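PDB 5O5C: putative decarboxylase involved in desferrioxamine biosynthesis from Erwinia amylovora, which probably decarboxylates lysine with pyridoxal 5'-phosphate as cofactor, as a group II decarboxylase of the desferrioxamine biosynthetic pathway. Local coordinates for residues K459-S464 and I498-H503; Q412-L417 and A492-V497. All coordinates share one frame; numbering follows the deposited sequence.

Interaction 1. Residues K459-S464 and I498-H503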
ATOM      1  N   LYS B 459      17.960 -10.892 -22.631  1.00 27.33           N
ATOM      2  CA  LYS B 459      17.506 -12.227 -22.229  1.00 29.62           C
ATOM      3  C   LYS B 459      18.732 -13.095 -21.934  1.00 29.17           C
ATOM      4  O   LYS B 459      18.810 -13.729 -20.900  1.00 26.55           O
ATOM      5  CB  LYS B 459      16.532 -12.819 -23.279  1.00 34.89           C
ATOM      6  CG  LYS B 459      15.109 -12.271 -23.110  1.00 35.25           C
ATOM      7  CD  LYS B 459      14.029 -13.200 -23.668  1.00 40.87           C
ATOM      8  CE  LYS B 459      14.007 -13.217 -25.192  1.00 40.61           C
ATOM      9  NZ  LYS B 459      12.627 -13.409 -25.728  1.00 44.29           N
ATOM     10  N   ALA B 460      19.763 -13.029 -22.774  1.00 28.97           N
ATOM     11  CA  ALA B 460      20.957 -13.812 -22.473  1.00 24.71           C
ATOM     12  C   ALA B 460      21.572 -13.321 -21.155  1.00 24.26           C
ATOM     13  O   ALA B 460      21.854 -14.128 -20.273  1.00 23.24           O
ATOM     14  CB  ALA B 460      21.951 -13.721 -23.605  1.00 26.93           C
ATOM     15  N   VAL B 461      21.745 -12.013 -20.987  1.00 21.93           N
ATOM     16  CA  VAL B 461      22.425 -11.513 -19.777  1.00 25.48           C
ATOM     17  C   VAL B 461      21.674 -12.035 -18.544  1.00 26.91           C
ATOM     18  O   VAL B 461      22.292 -12.528 -17.591  1.00 32.64           O
ATOM     19  CB  VAL B 461      22.527  -9.966 -19.755  1.00 26.98           C
ATOM     20  CG1 VAL B 461      22.966  -9.465 -18.379  1.00 28.87           C
ATOM     21  CG2 VAL B 461      23.518  -9.480 -20.784  1.00 28.80           C
ATOM     22  N   PHE B 462      20.339 -11.984 -18.612  1.00 27.58           N
ATOM     23  CA  PHE B 462      19.482 -12.482 -17.551  1.00 28.48           C
ATOM     24  C   PHE B 462      19.655 -13.966 -17.279  1.00 26.09           C
ATOM     25  O   PHE B 462      19.913 -14.322 -16.167  1.00 22.40           O
ATOM     26  CB  PHE B 462      18.010 -12.163 -17.823  1.00 29.81           C
ATOM     27  CG  PHE B 462      17.153 -12.086 -16.590  1.00 29.15           C
ATOM     28  CD1 PHE B 462      17.584 -11.404 -15.445  1.00 29.48           C
ATOM     29  CD2 PHE B 462      15.862 -12.630 -16.599  1.00 31.38           C
ATOM     30  CE1 PHE B 462      16.766 -11.279 -14.323  1.00 30.77           C
ATOM     31  CE2 PHE B 462      15.050 -12.534 -15.455  1.00 32.52           C
ATOM     32  CZ  PHE B 462      15.513 -11.857 -14.325  1.00 31.76           C
ATOM     33  N   ARG B 463      19.629 -14.786 -18.323  1.00 28.17           N
ATOM     34  CA  ARG B 463      19.793 -16.241 -18.224  1.00 28.17           C
ATOM     35  C   ARG B 463      21.170 -16.607 -17.628  1.00 27.43           C
ATOM     36  O   ARG B 463      21.261 -17.457 -16.746  1.00 21.44           O
ATOM     37  CB  ARG B 463      19.583 -16.857 -19.614  1.00 34.00           C
ATOM     38  CG  ARG B 463      19.639 -18.366 -19.723  1.00 37.41           C
ATOM     39  CD  ARG B 463      18.520 -18.977 -18.906  1.00 38.48           C
ATOM     40  NE  ARG B 463      18.372 -20.402 -19.106  1.00 36.31           N
ATOM     41  CZ  ARG B 463      17.733 -21.228 -18.272  1.00 38.78           C
ATOM     42  NH1 ARG B 463      17.159 -20.793 -17.153  1.00 37.58           N
ATOM     43  NH2 ARG B 463      17.646 -22.504 -18.582  1.00 44.71           N
ATOM     44  N   SER B 464      22.219 -15.896 -18.053  1.00 24.36           N
ATOM     45  CA  SER B 464      23.532 -16.081 -17.489  1.00 26.98           C
ATOM     46  C   SER B 464      23.599 -15.694 -16.032  1.00 26.68           C
ATOM     47  O   SER B 464      24.543 -16.057 -15.387  1.00 26.01           O
ATOM     48  CB  SER B 464      24.591 -15.255 -18.214  1.00 29.28           C
ATOM     49  OG  SER B 464      24.733 -13.923 -17.639  1.00 33.58           O
ATOM     50  N   ILE B 498      29.124  -4.186 -19.523  1.00 29.63           N
ATOM     51  CA  ILE B 498      29.334  -3.790 -20.907  1.00 33.59           C
ATOM     52  C   ILE B 498      29.923  -4.926 -21.733  1.00 33.48           C
ATOM     53  O   ILE B 498      29.463  -5.126 -22.834  1.00 34.09           O
ATOM     54  CB  ILE B 498      30.213  -2.553 -21.049  1.00 32.81           C
ATOM     55  CG1 ILE B 498      29.498  -1.367 -20.418  1.00 32.05           C
ATOM     56  CG2 ILE B 498      30.507  -2.298 -22.524  1.00 36.81           C
ATOM     57  CD1 ILE B 498      30.339  -0.113 -20.335  1.00 32.82           C
ATOM     58  N   ALA B 499      30.900  -5.671 -21.194  1.00 33.99           N
ATOM     59  CA  ALA B 499      31.566  -6.755 -21.946  1.00 35.21           C
ATOM     60  C   ALA B 499      30.639  -7.932 -22.190  1.00 37.26           C
ATOM     61  O   ALA B 499      30.680  -8.591 -23.246  1.00 35.60           O
ATOM     62  CB  ALA B 499      32.814  -7.226 -21.219  1.00 37.32           C
ATOM     63  N   LEU B 500      29.819  -8.212 -21.179  1.00 38.13           N
ATOM     64  CA  LEU B 500      28.731  -9.168 -21.274  1.00 36.27           C
ATOM     65  C   LEU B 500      27.703  -8.790 -22.344  1.00 30.15           C
ATOM     66  O   LEU B 500      27.326  -9.595 -23.188  1.00 28.14           O
ATOM     67  CB  LEU B 500      28.054  -9.263 -19.902  1.00 44.40           C
ATOM     68  CG  LEU B 500      27.419 -10.575 -19.519  1.00 48.60           C
ATOM     69  CD1 LEU B 500      28.431 -11.702 -19.600  1.00 49.51           C
ATOM     70  CD2 LEU B 500      26.857 -10.434 -18.107  1.00 51.96           C
ATOM     71  N   ILE B 501      27.275  -7.551 -22.318  1.00 29.76           N
ATOM     72  CA  ILE B 501      26.390  -7.039 -23.346  1.00 27.86           C
ATOM     73  C   ILE B 501      26.985  -7.247 -24.747  1.00 31.09           C
ATOM     74  O   ILE B 501      26.299  -7.791 -25.620  1.00 31.45           O
ATOM     75  CB  ILE B 501      26.083  -5.576 -23.097  1.00 22.89           C
ATOM     76  CG1 ILE B 501      25.135  -5.442 -21.890  1.00 21.36           C
ATOM     77  CG2 ILE B 501      25.430  -4.895 -24.277  1.00 22.62           C
ATOM     78  CD1 ILE B 501      25.165  -4.047 -21.342  1.00 20.48           C
ATOM     79  N   VAL B 502      28.238  -6.828 -24.951  1.00 34.13           N
ATOM     80  CA  VAL B 502      28.890  -6.995 -26.269  1.00 33.76           C
ATOM     81  C   VAL B 502      29.275  -8.463 -26.572  1.00 33.25           C
ATOM     82  O   VAL B 502      29.203  -8.870 -27.716  1.00 29.45           O
ATOM     83  CB  VAL B 502      30.082  -6.018 -26.518  1.00 41.39           C
ATOM     84  CG1 VAL B 502      29.685  -4.566 -26.337  1.00 39.43           C
ATOM     85  CG2 VAL B 502      31.256  -6.337 -25.636  1.00 44.93           C
ATOM     86  N   HIS B 503      29.630  -9.275 -25.571  1.00 30.48           N
ATOM     87  CA  HIS B 503      29.790 -10.710 -25.794  1.00 33.45           C
ATOM     88  C   HIS B 503      28.503 -11.312 -26.383  1.00 31.90           C
ATOM     89  O   HIS B 503      28.499 -11.820 -27.492  1.00 28.13           O
ATOM     90  CB  HIS B 503      30.232 -11.454 -24.509  1.00 35.92           C
ATOM     91  CG  HIS B 503      30.364 -12.937 -24.698  1.00 34.25           C
ATOM     92  ND1 HIS B 503      29.688 -13.852 -23.921  1.00 36.85           N
ATOM     93  CD2 HIS B 503      31.044 -13.658 -25.614  1.00 37.67           C
ATOM     94  CE1 HIS B 503      29.971 -15.074 -24.335  1.00 33.80           C
ATOM     95  NE2 HIS B 503      30.771 -14.983 -25.376  1.00 35.98           N
TER
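Val461 and Leu500 meet where the C-terminal part of helix 448-464 passes over helix 491-510. Val461 CG1 lies 4.0 Å from Leu500 CD2. The two side chains slant across one another. With CG1 anti to the backbone N (chi1 168°), the two methyls of Val461 split between Leu500 and Ile501. Val461 CG2 lies 4.5 Å from Ile501 CG1, a looser approach. Val461 and Ile501 are nevertheless both buried, and Ile501 also rests on Phe437 of strand 434-439. The other side of the contact is more open. Leu500 and Ser464 are partly exposed there, and Leu500 CD2 lies 4.1 Å from Ser464 OG, plain packing of a methyl against a hydroxyl. That hydroxyl is turned back to its own helix. Ser464 OG donates to Val461 O at 2.8 Å, with the donor tilted 23° from the carbonyl plane, and it is also hydrogen-bonded to Asn466 N, two residues on. Tyr504, one turn after Leu500, adds to the packing on Val461 and Ser464. The short axes are 9.8 Å apart at 119°, and 145 Å² is buried. This is apolar packing of helix 448-464 on helix 491-510, two of the helices of the C-terminal alpha/beta part of this fold-type I enzyme.

Interaction 2. Residues Q412-L417 and A492-V497; sequences QIAHQL and ADIEDV
Ala414 CB overlaps the CG2 methyl of Ile494 at 3.6 Å, the shortest approach between the two segments. The contact is an apolar helix-helix pack in the C-terminal part of a fold-type I, group II decarboxylase. Helix 397-420 runs beside the start of helix 491-510 in roughly the same direction. Their short axes differ by 38° and come within 10.2 Å. Ile494 is buried and points at the other helix. Its CG2 is anti to the backbone N, which puts this methyl between Ala414 and Leu417. Leu417 comes from one turn further along, with its side chain at about a right angle to that of Ile494. Ile494 also packs on Phe482 of strand 477-483, which also sets helix 491-510 on the antiparallel sheet. Toward solvent the contact thins out at Glu495, where the aliphatic part of the side chain flanks Leu417. Away from the contact, Asp493 and Asp496 both form salt bridges with Lys105. The join between the helices is made by carbon atoms alone, and 186 Å² is buried. Leu417 CD1 sits among three of these carbons: Ile494 CG2 at 3.8 Å, Ile494 CB at 4.0 Å and Glu495 CG at 4.1 Å.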
ATOM      1  N   GLN B 412      27.945   9.015 -14.914  1.00 26.32           N
ATOM      2  CA  GLN B 412      28.775   9.821 -15.826  1.00 28.12           C
ATOM      3  C   GLN B 412      29.947   9.039 -16.349  1.00 23.67           C
ATOM      4  O   GLN B 412      30.299   9.207 -17.480  1.00 23.51           O
ATOM      5  CB  GLN B 412      29.279  11.102 -15.150  1.00 32.32           C
ATOM      6  CG  GLN B 412      28.186  12.110 -14.860  1.00 34.33           C
ATOM      7  CD  GLN B 412      27.494  12.565 -16.120  1.00 37.36           C
ATOM      8  OE1 GLN B 412      28.103  12.614 -17.185  1.00 42.12           O
ATOM      9  NE2 GLN B 412      26.209  12.888 -16.012  1.00 37.61           N
ATOM     10  N   ILE B 413      30.527   8.190 -15.515  1.00 23.01           N
ATOM     11  CA  ILE B 413      31.593   7.284 -15.888  1.00 23.81           C
ATOM     12  C   ILE B 413      31.071   6.199 -16.818  1.00 27.81           C
ATOM     13  O   ILE B 413      31.727   5.883 -17.825  1.00 32.22           O
ATOM     14  CB  ILE B 413      32.366   6.741 -14.650  1.00 22.94           C
ATOM     15  CG1 ILE B 413      33.297   7.842 -14.121  1.00 22.99           C
ATOM     16  CG2 ILE B 413      33.199   5.511 -14.956  1.00 19.87           C
ATOM     17  CD1 ILE B 413      33.998   7.510 -12.850  1.00 24.50           C
ATOM     18  N   ALA B 414      29.896   5.660 -16.529  1.00 27.59           N
ATOM     19  CA  ALA B 414      29.327   4.630 -17.416  1.00 28.99           C
ATOM     20  C   ALA B 414      28.982   5.223 -18.785  1.00 28.34           C
ATOM     21  O   ALA B 414      29.253   4.600 -19.817  1.00 24.08           O
ATOM     22  CB  ALA B 414      28.149   3.925 -16.782  1.00 28.56           C
ATOM     23  N   HIS B 415      28.441   6.437 -18.801  1.00 28.78           N
ATOM     24  CA  HIS B 415      28.182   7.127 -20.054  1.00 28.88           C
ATOM     25  C   HIS B 415      29.467   7.287 -20.864  1.00 30.60           C
ATOM     26  O   HIS B 415      29.467   7.049 -22.076  1.00 30.65           O
ATOM     27  CB  HIS B 415      27.585   8.507 -19.830  1.00 31.71           C
ATOM     28  CG  HIS B 415      27.392   9.270 -21.100  1.00 30.41           C
ATOM     29  ND1 HIS B 415      28.112  10.408 -21.405  1.00 32.87           N
ATOM     30  CD2 HIS B 415      26.604   9.019 -22.167  1.00 28.26           C
ATOM     31  CE1 HIS B 415      27.759  10.840 -22.603  1.00 32.17           C
ATOM     32  NE2 HIS B 415      26.849  10.009 -23.089  1.00 35.87           N
ATOM     33  N   GLN B 416      30.554   7.682 -20.182  1.00 30.63           N
ATOM     34  CA  GLN B 416      31.852   7.736 -20.812  1.00 31.68           C
ATOM     35  C   GLN B 416      32.237   6.387 -21.392  1.00 31.25           C
ATOM     36  O   GLN B 416      32.556   6.325 -22.572  1.00 35.84           O
ATOM     37  CB  GLN B 416      32.937   8.285 -19.879  1.00 34.33           C
ATOM     38  CG  GLN B 416      32.776   9.763 -19.610  1.00 35.53           C
ATOM     39  CD  GLN B 416      33.864  10.333 -18.707  1.00 42.57           C
ATOM     40  OE1 GLN B 416      34.312   9.690 -17.750  1.00 44.02           O
ATOM     41  NE2 GLN B 416      34.297  11.557 -19.015  1.00 44.95           N
ATOM     42  N   LEU B 417      32.143   5.316 -20.617  1.00 32.40           N
ATOM     43  CA  LEU B 417      32.559   3.970 -21.091  1.00 33.09           C
ATOM     44  C   LEU B 417      31.712   3.393 -22.214  1.00 33.05           C
ATOM     45  O   LEU B 417      32.228   2.629 -23.037  1.00 36.37           O
ATOM     46  CB  LEU B 417      32.494   2.951 -19.976  1.00 33.48           C
ATOM     47  CG  LEU B 417      33.335   3.099 -18.742  1.00 38.44           C
ATOM     48  CD1 LEU B 417      32.818   2.132 -17.687  1.00 38.17           C
ATOM     49  CD2 LEU B 417      34.794   2.871 -19.084  1.00 43.41           C
ATOM     50  N   ALA B 492      35.000  -0.866 -12.762  1.00 40.19           N
ATOM     51  CA  ALA B 492      35.242  -2.245 -13.179  1.00 38.56           C
ATOM     52  C   ALA B 492      33.953  -3.099 -13.312  1.00 39.06           C
ATOM     53  O   ALA B 492      33.800  -3.908 -14.231  1.00 35.90           O
ATOM     54  CB  ALA B 492      36.215  -2.900 -12.217  1.00 40.25           C
ATOM     55  N   ASP B 493      33.019  -2.903 -12.392  1.00 40.56           N
ATOM     56  CA  ASP B 493      31.707  -3.567 -12.489  1.00 38.13           C
ATOM     57  C   ASP B 493      30.921  -3.197 -13.765  1.00 34.36           C
ATOM     58  O   ASP B 493      30.388  -4.064 -14.438  1.00 38.96           O
ATOM     59  CB  ASP B 493      30.889  -3.280 -11.233  1.00 38.67           C
ATOM     60  CG  ASP B 493      31.457  -3.962 -10.025  1.00 41.43           C
ATOM     61  OD1 ASP B 493      31.711  -5.166 -10.158  1.00 44.14           O
ATOM     62  OD2 ASP B 493      31.627  -3.315  -8.964  1.00 38.19           O
ATOM     63  N   ILE B 494      30.907  -1.927 -14.112  1.00 31.56           N
ATOM     64  CA  ILE B 494      30.229  -1.458 -15.312  1.00 33.38           C
ATOM     65  C   ILE B 494      30.974  -2.020 -16.504  1.00 33.65           C
ATOM     66  O   ILE B 494      30.346  -2.551 -17.417  1.00 38.14           O
ATOM     67  CB  ILE B 494      30.240   0.064 -15.429  1.00 34.80           C
ATOM     68  CG1 ILE B 494      29.712   0.712 -14.190  1.00 34.89           C
ATOM     69  CG2 ILE B 494      29.484   0.553 -16.683  1.00 34.30           C
ATOM     70  CD1 ILE B 494      30.445   1.978 -13.899  1.00 39.11           C
ATOM     71  N   GLU B 495      32.303  -1.951 -16.479  1.00 36.74           N
ATOM     72  CA  GLU B 495      33.115  -2.534 -17.571  1.00 38.16           C
ATOM     73  C   GLU B 495      32.741  -3.987 -17.805  1.00 36.22           C
ATOM     74  O   GLU B 495      32.558  -4.393 -18.924  1.00 38.53           O
ATOM     75  CB  GLU B 495      34.623  -2.478 -17.308  1.00 36.81           C
ATOM     76  CG  GLU B 495      35.262  -1.109 -17.282  1.00 41.63           C
ATOM     77  CD  GLU B 495      36.725  -1.197 -16.845  1.00 42.56           C
ATOM     78  OE1 GLU B 495      37.470  -1.994 -17.451  1.00 51.57           O
ATOM     79  OE2 GLU B 495      37.128  -0.502 -15.889  1.00 45.88           O
ATOM     80  N   ASP B 496      32.627  -4.759 -16.730  1.00 36.64           N
ATOM     81  CA  ASP B 496      32.233  -6.164 -16.847  1.00 31.90           C
ATOM     82  C   ASP B 496      30.930  -6.344 -17.628  1.00 31.85           C
ATOM     83  O   ASP B 496      30.851  -7.201 -18.554  1.00 29.55           O
ATOM     84  CB  ASP B 496      32.123  -6.802 -15.438  1.00 30.90           C
ATOM     85  CG  ASP B 496      33.480  -7.104 -14.812  1.00 35.62           C
ATOM     86  OD1 ASP B 496      34.516  -6.965 -15.484  1.00 39.73           O
ATOM     87  OD2 ASP B 496      33.536  -7.516 -13.643  1.00 34.07           O
ATOM     88  N   VAL B 497      29.924  -5.521 -17.283  1.00 31.23           N
ATOM     89  CA  VAL B 497      28.536  -5.723 -17.755  1.00 29.40           C
ATOM     90  C   VAL B 497      28.485  -5.295 -19.228  1.00 30.04           C
ATOM     91  O   VAL B 497      27.948  -6.007 -20.086  1.00 34.76           O
ATOM     92  CB  VAL B 497      27.488  -4.986 -16.879  1.00 29.07           C
ATOM     93  CG1 VAL B 497      26.062  -5.286 -17.332  1.00 31.32           C
ATOM     94  CG2 VAL B 497      27.591  -5.396 -15.420  1.00 31.60           C
TER

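In the fold
From the N terminus, the chain first forms a run of helices, then the large mixed sheet, and later reaches helix 397-420, which supplies residues 412-417. Strands 424-426 and 434-439 precede helix 448-464, which supplies residues 459-464. Strands 470-474 and 477-483 follow, and helix 491-510 comes last. Interaction 2 closes the longer loop, with 74 residues between its segments. Interaction 1 closes one of 33. The segments alternate, so the loops cross rather than nest. Helix 491-510 thus joins helix 397-420 near its start and helix 448-464 further along, with the four antiparallel strands between these helices in the chain. The centres are 14 Å apart, and Ile498 CD1 meets Leu417 CB at 3.8 Å.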